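Local coordinates for glucose-6-phosphate dehydrogenase (Trypanosoma cruzi, PDB 5AQ1), which oxidises glucose 6-phosphate with NADP+ as the hydride acceptor, the entry step of the pentose phosphate pathway and a source of NADPH, at residues 66-71 and 106-111; 71-76 and 113-118; 311-316 and 480-485. One frame throughout, in Å; residues are numbered along the deposited sequence.

Contact 1 of 3, residues 66-71 and 106-111; sequences VNILGY and RRISYM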
loop_
_atom_site.group_PDB
_atom_site.type_symbol
_atom_site.label_atom_id
_atom_site.label_comp_id
_atom_site.label_asym_id
_atom_site.label_seq_id
_atom_site.Cartn_x
_atom_site.Cartn_y
_atom_site.Cartn_z
ATOM N N VAL B 66 -32.248 12.323 41.517
ATOM C CA VAL B 66 -31.222 11.337 41.854
ATOM C C VAL B 66 -30.889 11.389 43.343
ATOM O O VAL B 66 -31.018 12.434 43.980
ATOM C CB VAL B 66 -29.923 11.563 41.040
ATOM C CG1 VAL B 66 -29.196 12.831 41.480
ATOM C CG2 VAL B 66 -28.991 10.361 41.151
ATOM N N ASN B 67 -30.461 10.256 43.889
ATOM C CA ASN B 67 -29.987 10.192 45.265
ATOM C C ASN B 67 -28.524 9.790 45.312
ATOM O O ASN B 67 -28.146 8.743 44.796
ATOM C CB ASN B 67 -30.824 9.202 46.062
ATOM C CG ASN B 67 -32.141 9.796 46.513
ATOM O OD1 ASN B 67 -33.205 9.389 46.057
ATOM N ND2 ASN B 67 -32.073 10.774 47.412
ATOM N N ILE B 68 -27.709 10.637 45.931
ATOM C CA ILE B 68 -26.289 10.372 46.094
ATOM C C ILE B 68 -26.045 10.130 47.575
ATOM O O ILE B 68 -26.296 11.007 48.403
ATOM C CB ILE B 68 -25.439 11.550 45.581
ATOM C CG1 ILE B 68 -25.722 11.787 44.093
ATOM C CG2 ILE B 68 -23.955 11.279 45.796
ATOM C CD1 ILE B 68 -25.287 13.145 43.590
ATOM N N LEU B 69 -25.561 8.934 47.899
ATOM C CA LEU B 69 -25.377 8.516 49.285
ATOM C C LEU B 69 -23.907 8.236 49.580
ATOM O O LEU B 69 -23.318 7.312 49.023
ATOM C CB LEU B 69 -26.232 7.275 49.562
ATOM C CG LEU B 69 -26.069 6.501 50.878
ATOM C CD1 LEU B 69 -26.354 7.382 52.083
ATOM C CD2 LEU B 69 -26.969 5.272 50.888
ATOM N N GLY B 70 -23.320 9.051 50.450
ATOM C CA GLY B 70 -21.965 8.817 50.927
ATOM C C GLY B 70 -21.968 7.750 52.001
ATOM O O GLY B 70 -22.893 7.687 52.813
ATOM N N TYR B 71 -20.932 6.915 52.007
ATOM C CA TYR B 71 -20.803 5.834 52.981
ATOM C C TYR B 71 -19.347 5.659 53.402
ATOM O O TYR B 71 -18.478 5.451 52.563
ATOM C CB TYR B 71 -21.336 4.533 52.382
ATOM C CG TYR B 71 -21.337 3.360 53.337
ATOM C CD1 TYR B 71 -20.200 2.573 53.505
ATOM C CD2 TYR B 71 -22.479 3.029 54.064
ATOM C CE1 TYR B 71 -20.198 1.499 54.377
ATOM C CE2 TYR B 71 -22.486 1.954 54.933
ATOM C CZ TYR B 71 -21.344 1.194 55.086
ATOM O OH TYR B 71 -21.340 0.124 55.947
ATOM N N ARG B 106 -28.581 19.206 47.932
ATOM C CA ARG B 106 -29.828 18.627 48.443
ATOM C C ARG B 106 -29.981 17.140 48.098
ATOM O O ARG B 106 -30.665 16.408 48.811
ATOM C CB ARG B 106 -31.046 19.405 47.926
ATOM C CG ARG B 106 -31.618 20.405 48.914
ATOM C CD ARG B 106 -32.738 21.244 48.266
ATOM N NE ARG B 106 -32.256 22.524 47.728
ATOM C CZ ARG B 106 -32.043 23.632 48.443
ATOM N NH1 ARG B 106 -32.258 23.653 49.760
ATOM N NH2 ARG B 106 -31.608 24.736 47.834
ATOM N N ARG B 107 -29.341 16.703 47.017
ATOM C CA ARG B 107 -29.396 15.306 46.587
ATOM C C ARG B 107 -28.396 14.400 47.315
ATOM O O ARG B 107 -28.446 13.185 47.146
ATOM C CB ARG B 107 -29.151 15.199 45.073
ATOM C CG ARG B 107 -29.981 16.132 44.193
ATOM C CD ARG B 107 -31.450 16.200 44.594
ATOM N NE ARG B 107 -32.047 14.876 44.739
ATOM C CZ ARG B 107 -33.275 14.644 45.196
ATOM N NH1 ARG B 107 -34.072 15.647 45.555
ATOM N NH2 ARG B 107 -33.711 13.393 45.295
ATOM N N ILE B 108 -27.499 14.977 48.113
ATOM C CA ILE B 108 -26.455 14.200 48.779
ATOM C C ILE B 108 -26.820 13.889 50.225
ATOM O O ILE B 108 -27.175 14.786 50.979
ATOM C CB ILE B 108 -25.097 14.934 48.757
ATOM C CG1 ILE B 108 -24.663 15.188 47.310
ATOM C CG2 ILE B 108 -24.034 14.115 49.487
ATOM C CD1 ILE B 108 -23.364 15.957 47.165
ATOM N N SER B 109 -26.717 12.614 50.598
ATOM C CA SER B 109 -26.824 12.182 51.992
ATOM C C SER B 109 -25.521 11.520 52.424
ATOM O O SER B 109 -24.716 11.109 51.582
ATOM C CB SER B 109 -27.963 11.183 52.164
ATOM O OG SER B 109 -29.196 11.744 51.766
ATOM N N TYR B 110 -25.311 11.433 53.737
ATOM C CA TYR B 110 -24.170 10.707 54.292
ATOM C C TYR B 110 -24.646 9.690 55.318
ATOM O O TYR B 110 -25.710 9.842 55.920
ATOM C CB TYR B 110 -23.139 11.654 54.923
ATOM C CG TYR B 110 -21.896 10.933 55.414
ATOM C CD1 TYR B 110 -20.874 10.593 54.539
ATOM C CD2 TYR B 110 -21.768 10.555 56.747
ATOM C CE1 TYR B 110 -19.751 9.913 54.983
ATOM C CE2 TYR B 110 -20.653 9.873 57.198
ATOM C CZ TYR B 110 -19.646 9.556 56.314
ATOM O OH TYR B 110 -18.537 8.881 56.766
ATOM N N MET B 111 -23.842 8.649 55.502
ATOM C CA MET B 111 -24.183 7.536 56.366
ATOM C C MET B 111 -22.903 6.876 56.868
ATOM O O MET B 111 -21.939 6.734 56.119
ATOM C CB MET B 111 -25.019 6.552 55.558
ATOM C CG MET B 111 -25.257 5.213 56.214
ATOM S SD MET B 111 -26.023 4.072 55.054
ATOM C CE MET B 111 -26.550 2.835 56.236
HETATM O O HOH W 1 -29.359 11.370 49.165
#

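Contact 2 of 3, residues 71-76 and 113-118; sequences YARSTM and GSYDRD. With NDP (NADPH dihydro-nicotinamide-adenine-dinucleotide phosphate), chain G.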
loop_
_atom_site.group_PDB
_atom_site.type_symbol
_atom_site.label_atom_id
_atom_site.label_comp_id
_atom_site.label_asym_id
_atom_site.label_seq_id
_atom_site.Cartn_x
_atom_site.Cartn_y
_atom_site.Cartn_z
ATOM N N TYR B 71 -20.932 6.915 52.007
ATOM C CA TYR B 71 -20.803 5.834 52.981
ATOM C C TYR B 71 -19.347 5.659 53.402
ATOM O O TYR B 71 -18.478 5.451 52.563
ATOM C CB TYR B 71 -21.336 4.533 52.382
ATOM C CG TYR B 71 -21.337 3.360 53.337
ATOM C CD1 TYR B 71 -20.200 2.573 53.505
ATOM C CD2 TYR B 71 -22.479 3.029 54.064
ATOM C CE1 TYR B 71 -20.198 1.499 54.377
ATOM C CE2 TYR B 71 -22.486 1.954 54.933
ATOM C CZ TYR B 71 -21.344 1.194 55.086
ATOM O OH TYR B 71 -21.340 0.124 55.947
ATOM N N ALA B 72 -19.089 5.746 54.703
ATOM C CA ALA B 72 -17.747 5.542 55.253
ATOM C C ALA B 72 -17.800 5.354 56.771
ATOM O O ALA B 72 -18.848 5.536 57.389
ATOM C CB ALA B 72 -16.840 6.712 54.893
ATOM N N ARG B 73 -16.663 4.995 57.362
ATOM C CA ARG B 73 -16.579 4.733 58.804
ATOM C C ARG B 73 -16.598 6.009 59.641
ATOM O O ARG B 73 -17.022 5.983 60.800
ATOM C CB ARG B 73 -15.314 3.943 59.135
ATOM C CG ARG B 73 -15.197 2.601 58.427
ATOM C CD ARG B 73 -13.838 1.969 58.675
ATOM N NE ARG B 73 -12.750 2.872 58.306
ATOM C CZ ARG B 73 -11.483 2.736 58.689
ATOM N NH1 ARG B 73 -11.103 1.718 59.454
ATOM N NH2 ARG B 73 -10.580 3.628 58.298
ATOM N N SER B 74 -16.124 7.114 59.065
ATOM C CA SER B 74 -16.090 8.399 59.769
ATOM C C SER B 74 -17.488 8.855 60.175
ATOM O O SER B 74 -18.448 8.696 59.419
ATOM C CB SER B 74 -15.441 9.484 58.902
ATOM O OG SER B 74 -14.046 9.278 58.775
ATOM N N THR B 75 -17.589 9.416 61.377
ATOM C CA THR B 75 -18.841 9.991 61.856
ATOM C C THR B 75 -18.895 11.456 61.444
ATOM O O THR B 75 -17.908 12.180 61.588
ATOM C CB THR B 75 -18.973 9.885 63.387
ATOM O OG1 THR B 75 -17.985 10.712 64.015
ATOM C CG2 THR B 75 -18.796 8.440 63.847
ATOM N N MET B 76 -20.040 11.882 60.919
ATOM C CA MET B 76 -20.220 13.256 60.473
ATOM C C MET B 76 -21.049 14.019 61.502
ATOM O O MET B 76 -22.231 13.729 61.694
ATOM C CB MET B 76 -20.909 13.283 59.106
ATOM C CG MET B 76 -20.478 14.435 58.211
ATOM S SD MET B 76 -19.088 14.020 57.138
ATOM C CE MET B 76 -17.713 13.940 58.285
ATOM N N GLY B 113 -20.779 3.621 58.572
ATOM C CA GLY B 113 -20.769 2.162 58.640
ATOM C C GLY B 113 -19.404 1.575 58.331
ATOM O O GLY B 113 -18.543 2.250 57.763
ATOM N N SER B 114 -19.216 0.310 58.695
ATOM C CA SER B 114 -17.970 -0.405 58.424
ATOM C C SER B 114 -17.955 -1.011 57.014
ATOM O O SER B 114 -18.958 -0.978 56.299
ATOM C CB SER B 114 -17.765 -1.509 59.455
ATOM O OG SER B 114 -18.655 -2.581 59.209
ATOM N N TYR B 115 -16.805 -1.564 56.633
ATOM C CA TYR B 115 -16.610 -2.153 55.309
ATOM C C TYR B 115 -16.603 -3.688 55.332
ATOM O O TYR B 115 -16.350 -4.321 54.301
ATOM C CB TYR B 115 -15.294 -1.643 54.707
ATOM C CG TYR B 115 -15.216 -0.136 54.561
ATOM C CD1 TYR B 115 -16.188 0.568 53.856
ATOM C CD2 TYR B 115 -14.160 0.582 55.122
ATOM C CE1 TYR B 115 -16.117 1.945 53.724
ATOM C CE2 TYR B 115 -14.081 1.958 54.991
ATOM C CZ TYR B 115 -15.061 2.633 54.295
ATOM O OH TYR B 115 -14.976 3.997 54.168
ATOM N N ASP B 116 -16.878 -4.283 56.493
ATOM C CA ASP B 116 -16.824 -5.745 56.652
ATOM C C ASP B 116 -18.079 -6.378 57.285
ATOM O O ASP B 116 -18.447 -7.496 56.926
ATOM C CB ASP B 116 -15.569 -6.151 57.444
ATOM C CG ASP B 116 -15.478 -5.470 58.807
ATOM O OD1 ASP B 116 -16.249 -4.524 59.070
ATOM O OD2 ASP B 116 -14.625 -5.878 59.621
ATOM N N ARG B 117 -18.730 -5.676 58.214
ATOM C CA ARG B 117 -19.891 -6.221 58.937
ATOM C C ARG B 117 -21.168 -6.253 58.094
ATOM O O ARG B 117 -21.575 -5.235 57.537
ATOM C CB ARG B 117 -20.154 -5.411 60.205
ATOM C CG ARG B 117 -19.107 -5.588 61.286
ATOM C CD ARG B 117 -19.323 -4.601 62.417
ATOM N NE ARG B 117 -20.357 -5.080 63.333
ATOM C CZ ARG B 117 -21.604 -4.607 63.450
ATOM N NH1 ARG B 117 -22.050 -3.588 62.716
ATOM N NH2 ARG B 117 -22.425 -5.166 64.332
ATOM N N ASP B 118 -21.803 -7.424 58.033
ATOM C CA ASP B 118 -23.041 -7.614 57.262
ATOM C C ASP B 118 -24.202 -6.764 57.775
ATOM O O ASP B 118 -25.097 -6.412 57.009
ATOM C CB ASP B 118 -23.463 -9.089 57.264
ATOM C CG ASP B 118 -22.604 -9.958 56.354
ATOM O OD1 ASP B 118 -22.008 -9.442 55.380
ATOM O OD2 ASP B 118 -22.540 -11.176 56.614
HETATM P PA NDP G . -7.841 7.318 50.810
HETATM O O1A NDP G . -6.526 6.903 51.428
HETATM O O2A NDP G . -8.237 8.783 50.805
HETATM O O5B NDP G . -8.983 6.425 51.502
HETATM C C5B NDP G . -10.341 6.582 51.107
HETATM C C4B NDP G . -11.269 6.418 52.303
HETATM O O4B NDP G . -11.263 5.039 52.686
HETATM C C3B NDP G . -10.868 7.221 53.539
HETATM O O3B NDP G . -11.550 8.475 53.645
HETATM C C2B NDP G . -11.240 6.310 54.685
HETATM O O2B NDP G . -12.574 6.582 55.102
HETATM C C1B NDP G . -11.172 4.907 54.107
HETATM N N9A NDP G . -9.908 4.246 54.527
HETATM C C8A NDP G . -8.651 4.735 54.417
HETATM N N7A NDP G . -7.746 3.854 54.915
HETATM C C5A NDP G . -8.430 2.782 55.354
HETATM C C6A NDP G . -8.101 1.488 55.990
HETATM N N6A NDP G . -6.812 1.168 56.260
HETATM N N1A NDP G . -9.123 0.643 56.287
HETATM C C2A NDP G . -10.410 0.951 56.023
HETATM N N3A NDP G . -10.774 2.112 55.445
HETATM C C4A NDP G . -9.853 3.045 55.097
HETATM O O3 NDP G . -7.937 6.722 49.315
HETATM P PN NDP G . -8.096 7.648 48.004
HETATM O O1N NDP G . -9.393 8.418 48.051
HETATM O O2N NDP G . -6.794 8.389 47.793
HETATM O O5D NDP G . -8.233 6.531 46.855
HETATM C C5D NDP G . -9.358 5.657 46.782
HETATM C C4D NDP G . -9.102 4.594 45.721
HETATM O O4D NDP G . -8.907 5.212 44.444
HETATM C C3D NDP G . -7.841 3.803 46.021
HETATM O O3D NDP G . -8.042 2.419 45.721
HETATM C C2D NDP G . -6.789 4.403 45.110
HETATM O O2D NDP G . -5.765 3.453 44.774
HETATM C C1D NDP G . -7.616 4.879 43.917
HETATM N N1N NDP G . -6.970 6.004 43.220
HETATM C C2N NDP G . -7.062 7.252 43.706
HETATM C C3N NDP G . -6.453 8.332 43.071
HETATM C C7N NDP G . -6.576 9.720 43.633
HETATM O O7N NDP G . -6.633 10.660 42.854
HETATM N N7N NDP G . -6.613 9.917 44.953
HETATM C C4N NDP G . -5.662 8.134 41.800
HETATM C C5N NDP G . -5.639 6.737 41.384
HETATM C C6N NDP G . -6.288 5.740 42.099
HETATM P P2B NDP G . -13.137 6.210 56.564
HETATM O O1X NDP G . -11.929 6.097 57.462
HETATM O O2X NDP G . -14.015 7.403 56.865
HETATM O O3X NDP G . -13.872 4.903 56.369
#

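Contact 3 of 3, residues 311-316 and 480-485; sequences AECVLG and GEVKVL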
loop_
_atom_site.group_PDB
_atom_site.type_symbol
_atom_site.label_atom_id
_atom_site.label_comp_id
_atom_site.label_asym_id
_atom_site.label_seq_id
_atom_site.Cartn_x
_atom_site.Cartn_y
_atom_site.Cartn_z
ATOM N N ALA B 311 16.867 -5.353 29.385
ATOM C CA ALA B 311 17.783 -4.834 28.371
ATOM C C ALA B 311 17.176 -3.674 27.587
ATOM O O ALA B 311 17.896 -2.773 27.160
ATOM C CB ALA B 311 18.215 -5.945 27.423
ATOM N N GLU B 312 15.861 -3.700 27.396
ATOM C CA GLU B 312 15.177 -2.670 26.624
ATOM C C GLU B 312 14.422 -1.687 27.518
ATOM O O GLU B 312 13.270 -1.348 27.253
ATOM C CB GLU B 312 14.236 -3.327 25.610
ATOM C CG GLU B 312 14.958 -4.175 24.572
ATOM C CD GLU B 312 14.026 -4.741 23.518
ATOM O OE1 GLU B 312 13.117 -5.518 23.884
ATOM O OE2 GLU B 312 14.205 -4.413 22.325
ATOM N N CYS B 313 15.076 -1.234 28.584
ATOM C CA CYS B 313 14.513 -0.187 29.434
ATOM C C CYS B 313 15.588 0.615 30.161
ATOM O O CYS B 313 16.704 0.134 30.365
ATOM C CB CYS B 313 13.531 -0.773 30.455
ATOM S SG CYS B 313 14.277 -1.337 32.000
ATOM N N VAL B 314 15.236 1.846 30.532
ATOM C CA VAL B 314 16.069 2.685 31.390
ATOM C C VAL B 314 15.211 3.182 32.547
ATOM O O VAL B 314 14.179 3.812 32.331
ATOM C CB VAL B 314 16.657 3.893 30.636
ATOM C CG1 VAL B 314 17.453 4.779 31.585
ATOM C CG2 VAL B 314 17.537 3.421 29.486
ATOM N N LEU B 315 15.651 2.889 33.767
ATOM C CA LEU B 315 14.926 3.257 34.976
ATOM C C LEU B 315 15.587 4.443 35.658
ATOM O O LEU B 315 16.800 4.642 35.540
ATOM C CB LEU B 315 14.881 2.073 35.945
ATOM C CG LEU B 315 13.663 1.150 35.888
ATOM C CD1 LEU B 315 13.135 0.951 34.478
ATOM C CD2 LEU B 315 14.016 -0.185 36.523
ATOM N N GLY B 316 14.783 5.213 36.385
ATOM C CA GLY B 316 15.277 6.367 37.121
ATOM C C GLY B 316 14.568 6.582 38.445
ATOM O O GLY B 316 13.413 6.194 38.617
ATOM N N GLY B 480 16.291 -6.758 42.302
ATOM C CA GLY B 480 17.437 -5.853 42.313
ATOM C C GLY B 480 18.373 -6.098 41.145
ATOM O O GLY B 480 19.577 -5.860 41.254
ATOM N N GLU B 481 17.820 -6.550 40.022
ATOM C CA GLU B 481 18.621 -6.948 38.865
ATOM C C GLU B 481 18.671 -5.891 37.770
ATOM O O GLU B 481 19.408 -6.050 36.800
ATOM C CB GLU B 481 18.078 -8.250 38.282
ATOM C CG GLU B 481 18.138 -9.421 39.250
ATOM C CD GLU B 481 17.484 -10.675 38.705
ATOM O OE1 GLU B 481 17.138 -10.704 37.506
ATOM O OE2 GLU B 481 17.310 -11.635 39.484
ATOM N N VAL B 482 17.898 -4.819 37.926
ATOM C CA VAL B 482 17.861 -3.737 36.945
ATOM C C VAL B 482 18.376 -2.447 37.585
ATOM O O VAL B 482 17.883 -2.025 38.630
ATOM C CB VAL B 482 16.430 -3.517 36.417
ATOM C CG1 VAL B 482 16.443 -2.599 35.207
ATOM C CG2 VAL B 482 15.785 -4.851 36.062
ATOM N N LYS B 483 19.370 -1.828 36.955
ATOM C CA LYS B 483 19.979 -0.605 37.484
ATOM C C LYS B 483 18.991 0.565 37.455
ATOM O O LYS B 483 18.221 0.720 36.504
ATOM C CB LYS B 483 21.248 -0.254 36.695
ATOM C CG LYS B 483 21.893 1.068 37.103
ATOM C CD LYS B 483 23.230 1.355 36.425
ATOM C CE LYS B 483 24.228 1.951 37.404
ATOM N NZ LYS B 483 25.222 2.824 36.722
ATOM N N VAL B 484 19.018 1.373 38.512
ATOM C CA VAL B 484 18.161 2.553 38.628
ATOM C C VAL B 484 19.049 3.784 38.724
ATOM O O VAL B 484 19.880 3.889 39.623
ATOM C CB VAL B 484 17.260 2.481 39.873
ATOM C CG1 VAL B 484 16.308 3.669 39.914
ATOM C CG2 VAL B 484 16.477 1.175 39.888
ATOM N N LEU B 485 18.872 4.705 37.784
ATOM C CA LEU B 485 19.758 5.850 37.651
ATOM C C LEU B 485 19.187 7.078 38.340
ATOM O O LEU B 485 17.978 7.298 38.314
ATOM C CB LEU B 485 19.988 6.158 36.177
ATOM C CG LEU B 485 20.695 5.044 35.411
ATOM C CD1 LEU B 485 20.410 5.212 33.943
ATOM C CD2 LEU B 485 22.200 5.059 35.677
HETATM O O HOH W 2 17.896 1.270 33.894
#

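Contact 1 of 3, residues 66-71 and 106-111
Arg107 turns its guanidinium edge to Val66 and holds the carbonyl oxygen with two nitrogens. NE lies 2.8 Å from Val66 O in a nearly straight bond within the carbonyl plane, while NH2, 3.1 Å from the same oxygen, stands above that plane and bonds at a more bent angle. The arginine chain reaches this position by folding back at chi2 (-44°) and chi3 (-50°), and its NH2 then passes the amide of Asn67, whose plane is turned 45° from the guanidinium. A water beside this amide accepts from Asn67 ND2, donates to Arg107 O and lies 2.6 Å from Ser109 OG.

Beyond it the strands run parallel. Ile68 gives its N to Arg107 O and takes Ser109 N on its O, both bonds going to the same strand, and Gly70 N follows with Ser109 O at 2.7 Å. On the face of Leu69, CD1 meets Met111 CB at 3.8 Å. The extended methionine carries SD to the edge of the Tyr71 ring, 3.8 Å from Tyr71 CD2, a Met-aromatic contact. Ile68 and Ile108 sit on the other face, both touching Phe50 of helix 43-58. The strands are neighbours in the parallel sheet of the Rossmann-type coenzyme domain, connected through helices 79-87 and 101-105; helix 118-134 packs on the Leu69 face, and strand 33-38 bonds the far side of strand 67-72.

Contact 2 of 3, residues 71-76 and 113-118
The 2'-phosphate site of a Rossmann-type dinucleotide-binding domain forms here, where the loop after strand 67-72 meets the loop after strand 108-112. Tyr115 and Arg73, one from each loop, converge on the phosphate oxygen O3X of NADPH. Tyr115 OH donates to it at 2.6 Å, with the oxygen near the plane of the phenol ring, and Arg73 adds its backbone N and its NE, giving O3X three donors. Arg73 NH2 bonds O1X at 2.9 Å, so the guanidinium edge faces the phosphate, while one of its faces lies against the adenine, N3A standing 3.1 Å above the plane. The bend at chi3 (-55°) turns the group into this position, and CD rests 3.7 Å from Tyr115 CE2, the two side chains crossing at about a right angle. Ser74 takes O2X with both N and OG. Such a set of donors is consistent with selection of NADP(H) over NAD(H).

Behind the phosphate, the loops are tied by Gly113 N to Ala72 O (3.0 Å). The Tyr71 and Tyr115 side chains pass each other in opposite directions, CD1 of Tyr71 4.1 Å from CE1 of Tyr115, and Ser114 OG accepts from Arg117 N in an ST motif while bonding Asp120. The Tyr71 hydroxyl donates to Ser114 O at 2.6 Å, within that carbonyl's plane.

Contact 3 of 3, residues 311-316 and 480-485
Leu315 lays its CB against Lys483 O at 3.6 Å, with Val484 CG2 further off. Beyond the branch point, CD2 reaches Val482 CG1 at 3.7 Å, the leucine and valine lying roughly perpendicular. Val482 has CG1 anti to its backbone N (chi1 -168°), which directs that methyl at the leucine; the same methyl also touches Cys313 SG. Ile477 of helix 460-479 packs on both Leu315 and Val482, so this side is closed by the helix that precedes the second segment.

Val314 points to the other side, where CG1 meets Leu485 CD1 at 3.8 Å, with Phe500 of helix 495-504 against the valine. Between the two segments there is one direct backbone hydrogen bond, Leu485 N to Leu315 O at 3.1 Å. One step earlier a water takes over, accepting from Leu315 N and donating to Lys483 O, where the chains have not yet come close enough to bond directly. Gly316 pairs with Leu485, which bonds Leu315 and Gln317 on either side of it. This is a late strand joining in parallel at the edge, within this chain, of the large mixed sheet that characterises the C-terminal domain of glucose-6-phosphate dehydrogenases.

How the contacts relate
Contacts 1 and 2 belong to one parallel sheet and the loops that leave it. They share Tyr71 and strand 67-72, their centres lie 14 Å apart, and their segments alternate along the chain, so strands that pair in contact 1 deliver the loops of contact 2 to NADPH. Tyr110 OH, bonded to Ser74 O, joins the two directly. Contact 3 comes later in the sequence, in the C-terminal domain, with its centre about 47 Å from that of contact 1 and 43 Å from that of contact 2. It edges a different, mixed sheet. The example illustrates a general principle: an outer strand joins in parallel in each of the two sheets, yet of these three contacts contact 2 alone meets the coenzyme's 2'-phosphate.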